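Local structure of 336aa long hypothetical dTDP-glucose 4,6-dehydratase (Pyrococcus horikoshii, 2HUN) at residues Thr166-Arg177 and Gly234-Ile242; Phe122-Val130 and Tyr151-Val162. The protein binds NAD and probably acts as a dTDP-glucose 4,6-dehydratase, removing water from the nucleotide-linked sugar. All coordinates share one frame; numbering follows the deposited sequence.

Contact 1: residues Thr166-Arg177 and Gly234-Ile242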
loop_
_atom_site.group_PDB
_atom_site.type_symbol
_atom_site.label_atom_id
_atom_site.label_comp_id
_atom_site.label_asym_id
_atom_site.label_seq_id
_atom_site.Cartn_x
_atom_site.Cartn_y
_atom_site.Cartn_z
ATOM N N THR A 166 -7.300 2.710 10.775
ATOM C CA THR A 166 -7.163 3.614 11.906
ATOM C C THR A 166 -8.210 4.731 11.866
ATOM O O THR A 166 -8.828 5.048 12.884
ATOM C CB THR A 166 -5.749 4.236 11.938
ATOM O OG1 THR A 166 -4.783 3.207 12.197
ATOM C CG2 THR A 166 -5.648 5.304 13.021
ATOM N N ARG A 167 -8.404 5.322 10.691
ATOM C CA ARG A 167 -9.371 6.402 10.517
ATOM C C ARG A 167 -10.798 5.876 10.441
ATOM O O ARG A 167 -11.724 6.489 10.967
ATOM C CB ARG A 167 -9.030 7.208 9.259
ATOM C CG ARG A 167 -7.774 8.060 9.426
ATOM C CD ARG A 167 -7.162 8.496 8.098
ATOM N NE ARG A 167 -5.989 9.334 8.326
ATOM C CZ ARG A 167 -6.043 10.613 8.682
ATOM N NH1 ARG A 167 -7.217 11.207 8.845
ATOM N NH2 ARG A 167 -4.922 11.296 8.892
ATOM N N THR A 168 -10.974 4.731 9.796
ATOM C CA THR A 168 -12.300 4.153 9.667
ATOM C C THR A 168 -12.908 3.770 11.014
ATOM O O THR A 168 -14.060 4.098 11.294
ATOM C CB THR A 168 -12.282 2.893 8.786
ATOM O OG1 THR A 168 -11.871 3.241 7.463
ATOM C CG2 THR A 168 -13.664 2.264 8.732
ATOM N N TYR A 169 -12.125 3.088 11.849
ATOM C CA TYR A 169 -12.607 2.616 13.142
ATOM C C TYR A 169 -12.043 3.344 14.354
ATOM O O TYR A 169 -12.115 2.843 15.478
ATOM C CB TYR A 169 -12.322 1.119 13.243
ATOM C CG TYR A 169 -12.902 0.341 12.082
ATOM C CD1 TYR A 169 -14.275 0.144 11.968
ATOM C CD2 TYR A 169 -12.079 -0.162 11.072
ATOM C CE1 TYR A 169 -14.817 -0.533 10.878
ATOM C CE2 TYR A 169 -12.610 -0.840 9.978
ATOM C CZ TYR A 169 -13.980 -1.020 9.886
ATOM O OH TYR A 169 -14.516 -1.674 8.797
ATOM N N ASN A 170 -11.489 4.531 14.127
ATOM C CA ASN A 170 -10.921 5.336 15.201
ATOM C C ASN A 170 -9.973 4.576 16.115
ATOM O O ASN A 170 -10.091 4.634 17.340
ATOM C CB ASN A 170 -12.040 5.962 16.036
ATOM C CG ASN A 170 -12.820 6.997 15.261
ATOM O OD1 ASN A 170 -12.251 7.979 14.775
ATOM N ND2 ASN A 170 -14.124 6.787 15.134
ATOM N N LEU A 171 -9.012 3.885 15.518
ATOM C CA LEU A 171 -8.041 3.126 16.285
ATOM C C LEU A 171 -6.945 4.042 16.830
ATOM O O LEU A 171 -6.847 5.209 16.448
ATOM C CB LEU A 171 -7.419 2.048 15.398
ATOM C CG LEU A 171 -8.412 1.129 14.681
ATOM C CD1 LEU A 171 -7.649 0.084 13.899
ATOM C CD2 LEU A 171 -9.337 0.466 15.692
ATOM N N ASN A 172 -6.136 3.505 17.738
ATOM C CA ASN A 172 -5.018 4.234 18.328
ATOM C C ASN A 172 -3.797 3.530 17.754
ATOM O O ASN A 172 -3.199 2.680 18.413
ATOM C CB ASN A 172 -5.020 4.093 19.853
ATOM C CG ASN A 172 -3.992 4.986 20.523
ATOM O OD1 ASN A 172 -3.048 5.456 19.887
ATOM N ND2 ASN A 172 -4.166 5.214 21.823
ATOM N N ALA A 173 -3.434 3.883 16.524
ATOM C CA ALA A 173 -2.319 3.234 15.857
ATOM C C ALA A 173 -1.336 4.164 15.165
ATOM O O ALA A 173 -1.728 5.159 14.564
ATOM C CB ALA A 173 -2.859 2.234 14.849
ATOM N N SER A 174 -0.054 3.825 15.262
ATOM C CA SER A 174 1.010 4.583 14.608
ATOM C C SER A 174 1.836 3.596 13.787
ATOM O O SER A 174 1.761 2.387 14.004
ATOM C CB SER A 174 1.922 5.271 15.625
ATOM O OG SER A 174 1.239 6.280 16.339
ATOM N N ILE A 175 2.614 4.121 12.847
ATOM C CA ILE A 175 3.467 3.308 11.990
ATOM C C ILE A 175 4.902 3.800 12.137
ATOM O O ILE A 175 5.143 5.005 12.230
ATOM C CB ILE A 175 3.075 3.456 10.496
ATOM C CG1 ILE A 175 1.675 2.891 10.246
ATOM C CG2 ILE A 175 4.104 2.758 9.612
ATOM C CD1 ILE A 175 1.131 3.235 8.864
ATOM N N THR A 176 5.851 2.869 12.179
ATOM C CA THR A 176 7.258 3.241 12.252
ATOM C C THR A 176 7.978 2.709 11.008
ATOM O O THR A 176 7.611 1.659 10.465
ATOM C CB THR A 176 7.949 2.659 13.513
ATOM O OG1 THR A 176 7.818 1.232 13.523
ATOM C CG2 THR A 176 7.315 3.227 14.776
ATOM N N ARG A 177 8.986 3.444 10.553
ATOM C CA ARG A 177 9.784 3.036 9.400
ATOM C C ARG A 177 11.240 3.309 9.754
ATOM O O ARG A 177 11.634 4.458 9.989
ATOM C CB ARG A 177 9.374 3.823 8.140
ATOM C CG ARG A 177 8.037 3.388 7.539
ATOM C CD ARG A 177 7.572 4.348 6.456
ATOM N NE ARG A 177 6.295 3.957 5.857
ATOM C CZ ARG A 177 5.525 4.799 5.167
ATOM N NH1 ARG A 177 5.913 6.059 5.007
ATOM N NH2 ARG A 177 4.381 4.385 4.637
ATOM N N GLY A 234 3.553 8.226 20.816
ATOM C CA GLY A 234 3.206 8.477 19.427
ATOM C C GLY A 234 1.731 8.770 19.211
ATOM O O GLY A 234 0.866 8.187 19.868
ATOM N N GLU A 235 1.437 9.663 18.272
ATOM C CA GLU A 235 0.059 10.040 17.981
ATOM C C GLU A 235 -0.553 9.103 16.950
ATOM O O GLU A 235 0.122 8.659 16.024
ATOM C CB GLU A 235 0.018 11.482 17.479
ATOM C CG GLU A 235 0.875 12.417 18.318
ATOM C CD GLU A 235 0.855 13.847 17.818
ATOM O OE1 GLU A 235 1.025 14.064 16.596
ATOM O OE2 GLU A 235 0.679 14.759 18.654
ATOM N N SER A 236 -1.838 8.805 17.117
ATOM C CA SER A 236 -2.536 7.912 16.207
ATOM C C SER A 236 -2.613 8.522 14.813
ATOM O O SER A 236 -2.638 9.741 14.671
ATOM C CB SER A 236 -3.948 7.632 16.731
ATOM O OG SER A 236 -4.602 6.652 15.943
ATOM N N ARG A 237 -2.643 7.668 13.792
ATOM C CA ARG A 237 -2.725 8.110 12.401
ATOM C C ARG A 237 -1.414 8.704 11.884
ATOM O O ARG A 237 -1.358 9.193 10.756
ATOM C CB ARG A 237 -3.842 9.153 12.239
ATOM C CG ARG A 237 -5.167 8.708 12.832
ATOM C CD ARG A 237 -6.283 9.742 12.684
ATOM N NE ARG A 237 -7.544 9.193 13.180
ATOM C CZ ARG A 237 -8.744 9.714 12.942
ATOM N NH1 ARG A 237 -8.861 10.812 12.208
ATOM N NH2 ARG A 237 -9.832 9.129 13.429
ATOM N N GLU A 238 -0.361 8.654 12.694
ATOM C CA GLU A 238 0.931 9.214 12.292
ATOM C C GLU A 238 2.018 8.185 11.978
ATOM O O GLU A 238 2.118 7.143 12.625
ATOM C CB GLU A 238 1.478 10.146 13.379
ATOM C CG GLU A 238 0.644 11.379 13.685
ATOM C CD GLU A 238 0.540 12.334 12.509
ATOM O OE1 GLU A 238 1.371 12.237 11.584
ATOM O OE2 GLU A 238 -0.366 13.195 12.517
ATOM N N ILE A 239 2.837 8.501 10.980
ATOM C CA ILE A 239 3.950 7.647 10.603
ATOM C C ILE A 239 5.216 8.303 11.163
ATOM O O ILE A 239 5.352 9.536 11.144
ATOM C CB ILE A 239 4.078 7.515 9.067
ATOM C CG1 ILE A 239 2.806 6.886 8.489
ATOM C CG2 ILE A 239 5.297 6.657 8.714
ATOM C CD1 ILE A 239 2.864 6.668 6.987
ATOM N N TYR A 240 6.129 7.481 11.670
ATOM C CA TYR A 240 7.371 7.977 12.243
ATOM C C TYR A 240 8.603 7.303 11.632
ATOM O O TYR A 240 8.819 6.105 11.821
ATOM C CB TYR A 240 7.383 7.745 13.765
ATOM C CG TYR A 240 6.375 8.561 14.544
ATOM C CD1 TYR A 240 6.636 9.890 14.892
ATOM C CD2 TYR A 240 5.155 8.002 14.934
ATOM C CE1 TYR A 240 5.701 10.643 15.617
ATOM C CE2 TYR A 240 4.222 8.741 15.650
ATOM C CZ TYR A 240 4.498 10.055 15.991
ATOM O OH TYR A 240 3.575 10.764 16.714
ATOM N N ASN A 241 9.402 8.072 10.895
ATOM C CA ASN A 241 10.625 7.542 10.299
ATOM C C ASN A 241 11.622 7.438 11.443
ATOM O O ASN A 241 11.624 8.276 12.340
ATOM C CB ASN A 241 11.230 8.500 9.257
ATOM C CG ASN A 241 10.568 8.414 7.895
ATOM O OD1 ASN A 241 9.894 7.432 7.555
ATOM N ND2 ASN A 241 10.785 9.445 7.088
ATOM N N ILE A 242 12.485 6.430 11.395
ATOM C CA ILE A 242 13.504 6.238 12.426
ATOM C C ILE A 242 14.833 5.965 11.726
ATOM O O ILE A 242 14.979 4.954 11.036
ATOM C CB ILE A 242 13.174 5.036 13.341
ATOM C CG1 ILE A 242 11.774 5.201 13.946
ATOM C CG2 ILE A 242 14.214 4.933 14.446
ATOM C CD1 ILE A 242 11.293 3.984 14.738
HETATM O O HOH W 1 -8.139 7.315 15.163
HETATM O O HOH W 2 -2.336 11.154 9.585
HETATM O O HOH W 3 -1.793 7.767 21.027
#
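Arg237 and Arg167 both place CG anti to their own carbonyl carbon (chi1 -51° and -71°) and run extended to NE, which sends the Arg237 chain obliquely across the end of the helix that carries Arg167. Arg237 CD lies over the centre of one face of the Arg167 guanidinium, and Arg167 CG in turn sits over a face of the Arg237 guanidinium, 3.9 Å from NE of Arg237. The two planes are 50° apart. NE of Arg237 donates to a water that also gives hydrogen bonds to the carbonyls of Thr166 and Leu171. Replacing Arg237 by an alanine is likely to leave this water without its donor and to remove the chain that lies over one face of the Arg167 guanidinium.

Ser236 OG donates to Leu171 O at 2.7 Å and accepts from Ala173 N at 3.1 Å, gripping the chain where it leaves the loop. Ser174 OG gives a short 2.6 Å bond to Glu235 O, reaching it from well above the carbonyl plane, and Glu235 N is held by Tyr240 OH at 2.9 Å.

From the end of the type II turn Glu235-Glu238 onward, Ile175 N bonds Glu238 O, and Tyr240 N bonds Ile175 O at 2.7 Å. On one sheet face Ile239 CD1 lies 3.6 Å from NH2 of Arg177, over the guanidinium, whose charge is paired with Asp159. Thr176 and Tyr240 lie on the other face, where Thr176 packs on Val230 of helix 220-233. This ladder joins strand 239-242, running parallel, to strand 172-182 in the central sheet of an NAD-binding Rossmann fold.

Contact 2: residues Phe122-Val130 and Tyr151-Val162. With NAD (nicotinamide-adenine-dinucleotide), chain C.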
loop_
_atom_site.group_PDB
_atom_site.type_symbol
_atom_site.label_atom_id
_atom_site.label_comp_id
_atom_site.label_asym_id
_atom_site.label_seq_id
_atom_site.Cartn_x
_atom_site.Cartn_y
_atom_site.Cartn_z
ATOM N N PHE A 122 -1.711 0.308 19.107
ATOM C CA PHE A 122 -1.067 -0.467 18.050
ATOM C C PHE A 122 0.087 0.237 17.331
ATOM O O PHE A 122 -0.057 1.363 16.870
ATOM C CB PHE A 122 -2.143 -0.867 17.036
ATOM C CG PHE A 122 -1.625 -1.595 15.830
ATOM C CD1 PHE A 122 -0.953 -2.808 15.953
ATOM C CD2 PHE A 122 -1.873 -1.096 14.562
ATOM C CE1 PHE A 122 -0.542 -3.513 14.816
ATOM C CE2 PHE A 122 -1.472 -1.786 13.429
ATOM C CZ PHE A 122 -0.805 -2.999 13.552
ATOM N N VAL A 123 1.232 -0.435 17.254
ATOM C CA VAL A 123 2.391 0.101 16.554
ATOM C C VAL A 123 2.744 -0.865 15.427
ATOM O O VAL A 123 3.064 -2.025 15.673
ATOM C CB VAL A 123 3.615 0.254 17.478
ATOM C CG1 VAL A 123 4.847 0.592 16.644
ATOM C CG2 VAL A 123 3.362 1.356 18.509
ATOM N N HIS A 124 2.665 -0.374 14.194
ATOM C CA HIS A 124 2.969 -1.153 12.991
ATOM C C HIS A 124 4.406 -0.835 12.582
ATOM O O HIS A 124 4.724 0.320 12.261
ATOM C CB HIS A 124 2.003 -0.743 11.870
ATOM C CG HIS A 124 2.203 -1.475 10.579
ATOM N ND1 HIS A 124 1.878 -2.804 10.416
ATOM C CD2 HIS A 124 2.649 -1.048 9.376
ATOM C CE1 HIS A 124 2.110 -3.162 9.166
ATOM N NE2 HIS A 124 2.577 -2.113 8.513
ATOM N N VAL A 125 5.270 -1.853 12.605
ATOM C CA VAL A 125 6.675 -1.687 12.235
ATOM C C VAL A 125 6.874 -1.909 10.726
ATOM O O VAL A 125 6.489 -2.944 10.170
ATOM C CB VAL A 125 7.583 -2.662 13.031
ATOM C CG1 VAL A 125 9.058 -2.397 12.698
ATOM C CG2 VAL A 125 7.357 -2.472 14.523
ATOM N N SER A 126 7.482 -0.928 10.065
ATOM C CA SER A 126 7.695 -1.017 8.629
ATOM C C SER A 126 9.141 -0.677 8.250
ATOM O O SER A 126 9.999 -0.521 9.129
ATOM C CB SER A 126 6.699 -0.095 7.910
ATOM O OG SER A 126 6.647 -0.355 6.519
ATOM N N THR A 127 9.396 -0.526 6.951
ATOM C CA THR A 127 10.751 -0.283 6.451
ATOM C C THR A 127 11.008 0.940 5.576
ATOM O O THR A 127 10.112 1.448 4.897
ATOM C CB THR A 127 11.232 -1.510 5.653
ATOM O OG1 THR A 127 12.501 -1.234 5.052
ATOM C CG2 THR A 127 10.239 -1.847 4.571
ATOM N N ASP A 128 12.265 1.378 5.573
ATOM C CA ASP A 128 12.697 2.525 4.776
ATOM C C ASP A 128 12.626 2.176 3.289
ATOM O O ASP A 128 12.655 3.057 2.427
ATOM C CB ASP A 128 14.133 2.928 5.165
ATOM C CG ASP A 128 15.177 1.840 4.851
ATOM O OD1 ASP A 128 14.827 0.642 4.790
ATOM O OD2 ASP A 128 16.363 2.192 4.681
ATOM N N GLU A 129 12.515 0.884 2.991
ATOM C CA GLU A 129 12.441 0.445 1.604
ATOM C C GLU A 129 11.126 0.791 0.912
ATOM O O GLU A 129 11.054 0.763 -0.319
ATOM C CB GLU A 129 12.692 -1.065 1.497
ATOM C CG GLU A 129 14.152 -1.470 1.694
ATOM C CD GLU A 129 14.381 -2.950 1.422
ATOM O OE1 GLU A 129 14.198 -3.383 0.265
ATOM O OE2 GLU A 129 14.734 -3.681 2.367
ATOM N N VAL A 130 10.090 1.120 1.678
ATOM C CA VAL A 130 8.808 1.456 1.057
ATOM C C VAL A 130 8.928 2.660 0.128
ATOM O O VAL A 130 8.216 2.747 -0.865
ATOM C CB VAL A 130 7.708 1.748 2.105
ATOM C CG1 VAL A 130 7.321 0.460 2.823
ATOM C CG2 VAL A 130 8.198 2.795 3.102
ATOM N N TYR A 151 8.551 -7.627 -1.688
ATOM C CA TYR A 151 8.691 -7.483 -0.251
ATOM C C TYR A 151 8.301 -6.072 0.195
ATOM O O TYR A 151 7.442 -5.907 1.063
ATOM C CB TYR A 151 10.133 -7.764 0.192
ATOM C CG TYR A 151 10.476 -7.162 1.541
ATOM C CD1 TYR A 151 9.813 -7.571 2.697
ATOM C CD2 TYR A 151 11.437 -6.154 1.655
ATOM C CE1 TYR A 151 10.093 -6.993 3.937
ATOM C CE2 TYR A 151 11.727 -5.568 2.896
ATOM C CZ TYR A 151 11.050 -5.993 4.031
ATOM O OH TYR A 151 11.332 -5.442 5.268
ATOM N N SER A 152 8.936 -5.059 -0.392
ATOM C CA SER A 152 8.648 -3.685 0.002
ATOM C C SER A 152 7.259 -3.245 -0.459
ATOM O O SER A 152 6.630 -2.399 0.170
ATOM C CB SER A 152 9.738 -2.723 -0.515
ATOM O OG SER A 152 9.844 -2.733 -1.930
ATOM N N ALA A 153 6.766 -3.838 -1.541
ATOM C CA ALA A 153 5.442 -3.484 -2.037
ATOM C C ALA A 153 4.373 -4.013 -1.080
ATOM O O ALA A 153 3.336 -3.364 -0.876
ATOM C CB ALA A 153 5.226 -4.051 -3.434
ATOM N N THR A 154 4.622 -5.185 -0.498
ATOM C CA THR A 154 3.667 -5.767 0.442
ATOM C C THR A 154 3.756 -5.042 1.785
ATOM O O THR A 154 2.754 -4.882 2.479
ATOM C CB THR A 154 3.889 -7.287 0.627
ATOM O OG1 THR A 154 5.250 -7.548 0.999
ATOM C CG2 THR A 154 3.578 -8.014 -0.672
ATOM N N LYS A 155 4.952 -4.596 2.154
ATOM C CA LYS A 155 5.090 -3.844 3.397
ATOM C C LYS A 155 4.344 -2.522 3.194
ATOM O O LYS A 155 3.622 -2.068 4.081
ATOM C CB LYS A 155 6.560 -3.562 3.720
ATOM C CG LYS A 155 7.346 -4.779 4.203
ATOM C CD LYS A 155 6.812 -5.331 5.531
ATOM C CE LYS A 155 7.061 -4.361 6.685
ATOM N NZ LYS A 155 6.486 -4.857 7.977
ATOM N N ALA A 156 4.518 -1.914 2.020
ATOM C CA ALA A 156 3.867 -0.643 1.685
ATOM C C ALA A 156 2.357 -0.810 1.692
ATOM O O ALA A 156 1.639 0.042 2.206
ATOM C CB ALA A 156 4.324 -0.146 0.309
ATOM N N ALA A 157 1.882 -1.914 1.121
ATOM C CA ALA A 157 0.458 -2.205 1.082
ATOM C C ALA A 157 -0.087 -2.336 2.496
ATOM O O ALA A 157 -1.191 -1.867 2.778
ATOM C CB ALA A 157 0.196 -3.494 0.304
ATOM N N SER A 158 0.675 -2.974 3.386
ATOM C CA SER A 158 0.220 -3.132 4.763
ATOM C C SER A 158 0.136 -1.771 5.452
ATOM O O SER A 158 -0.789 -1.530 6.226
ATOM C CB SER A 158 1.126 -4.095 5.555
ATOM O OG SER A 158 2.416 -3.563 5.801
ATOM N N ASP A 159 1.085 -0.880 5.175
ATOM C CA ASP A 159 1.046 0.461 5.771
ATOM C C ASP A 159 -0.280 1.147 5.410
ATOM O O ASP A 159 -0.937 1.750 6.261
ATOM C CB ASP A 159 2.199 1.336 5.253
ATOM C CG ASP A 159 3.545 0.949 5.832
ATOM O OD1 ASP A 159 3.611 -0.054 6.566
ATOM O OD2 ASP A 159 4.544 1.652 5.550
ATOM N N MET A 160 -0.664 1.060 4.141
ATOM C CA MET A 160 -1.893 1.692 3.676
ATOM C C MET A 160 -3.132 1.182 4.417
ATOM O O MET A 160 -4.023 1.974 4.762
ATOM C CB MET A 160 -2.063 1.492 2.156
ATOM C CG MET A 160 -0.983 2.157 1.305
ATOM S SD MET A 160 -0.715 3.912 1.707
ATOM C CE MET A 160 0.601 3.825 2.858
ATOM N N LEU A 161 -3.196 -0.128 4.664
ATOM C CA LEU A 161 -4.343 -0.692 5.375
ATOM C C LEU A 161 -4.395 -0.117 6.783
ATOM O O LEU A 161 -5.460 0.255 7.269
ATOM C CB LEU A 161 -4.255 -2.223 5.449
ATOM C CG LEU A 161 -4.214 -2.976 4.117
ATOM C CD1 LEU A 161 -4.203 -4.478 4.380
ATOM C CD2 LEU A 161 -5.409 -2.592 3.269
ATOM N N VAL A 162 -3.242 -0.031 7.436
ATOM C CA VAL A 162 -3.201 0.517 8.785
ATOM C C VAL A 162 -3.722 1.952 8.824
ATOM O O VAL A 162 -4.489 2.308 9.713
ATOM C CB VAL A 162 -1.775 0.479 9.372
ATOM C CG1 VAL A 162 -1.737 1.207 10.702
ATOM C CG2 VAL A 162 -1.346 -0.964 9.568
HETATM P PA NAD C . 13.298 -11.518 11.102
HETATM O O1A NAD C . 13.219 -12.155 9.778
HETATM O O2A NAD C . 14.520 -11.703 11.935
HETATM O O5B NAD C . 12.056 -12.057 11.961
HETATM C C5B NAD C . 10.693 -11.979 11.518
HETATM C C4B NAD C . 9.908 -12.734 12.600
HETATM O O4B NAD C . 8.497 -12.694 12.314
HETATM C C3B NAD C . 10.316 -14.235 12.647
HETATM O O3B NAD C . 10.517 -14.655 14.007
HETATM C C2B NAD C . 9.157 -14.931 11.910
HETATM O O2B NAD C . 8.918 -16.298 12.248
HETATM C C1B NAD C . 7.976 -14.017 12.237
HETATM N N9A NAD C . 6.892 -14.045 11.230
HETATM C C8A NAD C . 6.977 -13.837 9.903
HETATM N N7A NAD C . 5.766 -13.952 9.361
HETATM C C5A NAD C . 4.896 -14.232 10.326
HETATM C C6A NAD C . 3.495 -14.469 10.378
HETATM N N6A NAD C . 2.713 -14.447 9.307
HETATM N N1A NAD C . 2.933 -14.743 11.647
HETATM C C2A NAD C . 3.742 -14.779 12.793
HETATM N N3A NAD C . 5.062 -14.558 12.742
HETATM C C4A NAD C . 5.617 -14.290 11.532
HETATM O O3 NAD C . 13.262 -9.962 10.776
HETATM P PN NAD C . 13.362 -8.615 11.601
HETATM O O1N NAD C . 14.550 -7.961 10.980
HETATM O O2N NAD C . 13.475 -8.856 13.054
HETATM O O5D NAD C . 12.081 -7.748 11.132
HETATM C C5D NAD C . 11.092 -7.229 12.026
HETATM C C4D NAD C . 10.297 -6.113 11.300
HETATM O O4D NAD C . 11.111 -4.942 11.119
HETATM C C3D NAD C . 9.787 -6.553 9.922
HETATM O O3D NAD C . 8.419 -6.092 9.772
HETATM C C2D NAD C . 10.754 -5.841 8.935
HETATM O O2D NAD C . 10.083 -5.569 7.701
HETATM C C1D NAD C . 11.130 -4.595 9.721
HETATM N N1N NAD C . 12.451 -4.021 9.390
HETATM C C2N NAD C . 13.682 -4.697 9.688
HETATM C C3N NAD C . 14.897 -4.075 9.351
HETATM C C7N NAD C . 16.260 -4.740 9.652
HETATM O O7N NAD C . 17.292 -4.075 9.498
HETATM N N7N NAD C . 16.296 -5.995 10.084
HETATM C C4N NAD C . 14.898 -2.803 8.726
HETATM C C5N NAD C . 13.678 -2.155 8.439
HETATM C C6N NAD C . 12.449 -2.750 8.767
HETATM O O HOH W 4 11.823 -1.007 -2.568
#
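Lys155 reaches from helix 151-162 to strand 122-127 and to the cofactor. Its CB and CG pass Thr127 CG2, with Val130 CG1 also near CB. Bends at chi2 and chi3 (-63° and -68°) then turn the chain so that CD and then CE pass NAD O2D, CE at 3.4 Å. At the tip, NZ donates to Val125 O at 2.9 Å, in the carbonyl plane, and to NAD O3D. Tyr151 OH is hydrogen-bonded to the neighbouring ribose hydroxyl, NAD O2D, at 2.7 Å, with that oxygen at the edge of the ring. Tyr151 and Lys155, four residues apart, form the YxxxK motif of the extended short-chain dehydrogenase/reductase family, set here beside the nicotinamide ribose on a Rossmann fold.

Farther along the helix, Val162 CG2 sits over one face of the His124 ring, 3.8 Å from its centroid, as a CH-pi contact, and meets the edge of Phe122. His124 NE2 donates in its ring plane to Ser158 OG, whose own proton goes to Lys155 O at 2.6 Å. Ser126 OG lies 3.1 Å from both OD1 and OD2 of Asp159, a carboxylate whose OD2 also serves Arg177, which would probably favour its charged form.

In the fold
Both segments of contact 2 precede those of contact 1 in the sequence, and the contact centres are about 12 Å apart. Helix 150-168 takes part in both: its earlier turns pack on strand 121-127 in contact 2, and its last residues begin segment 166-177, leading through a loop into strand 172-182. Strands 121-127 and 172-182 are parallel neighbours in the same sheet, so the two contacts meet directly: Thr176 O and Ser126 N, 2.6 Å apart, probably share a backbone hydrogen bond. Strand 239-242 extends the sheet on the other side of 172-182. Contact 2 reaches the NAD site, contact 1 continues the sheet beyond it, and helix 150-168 also packs against the second subunit.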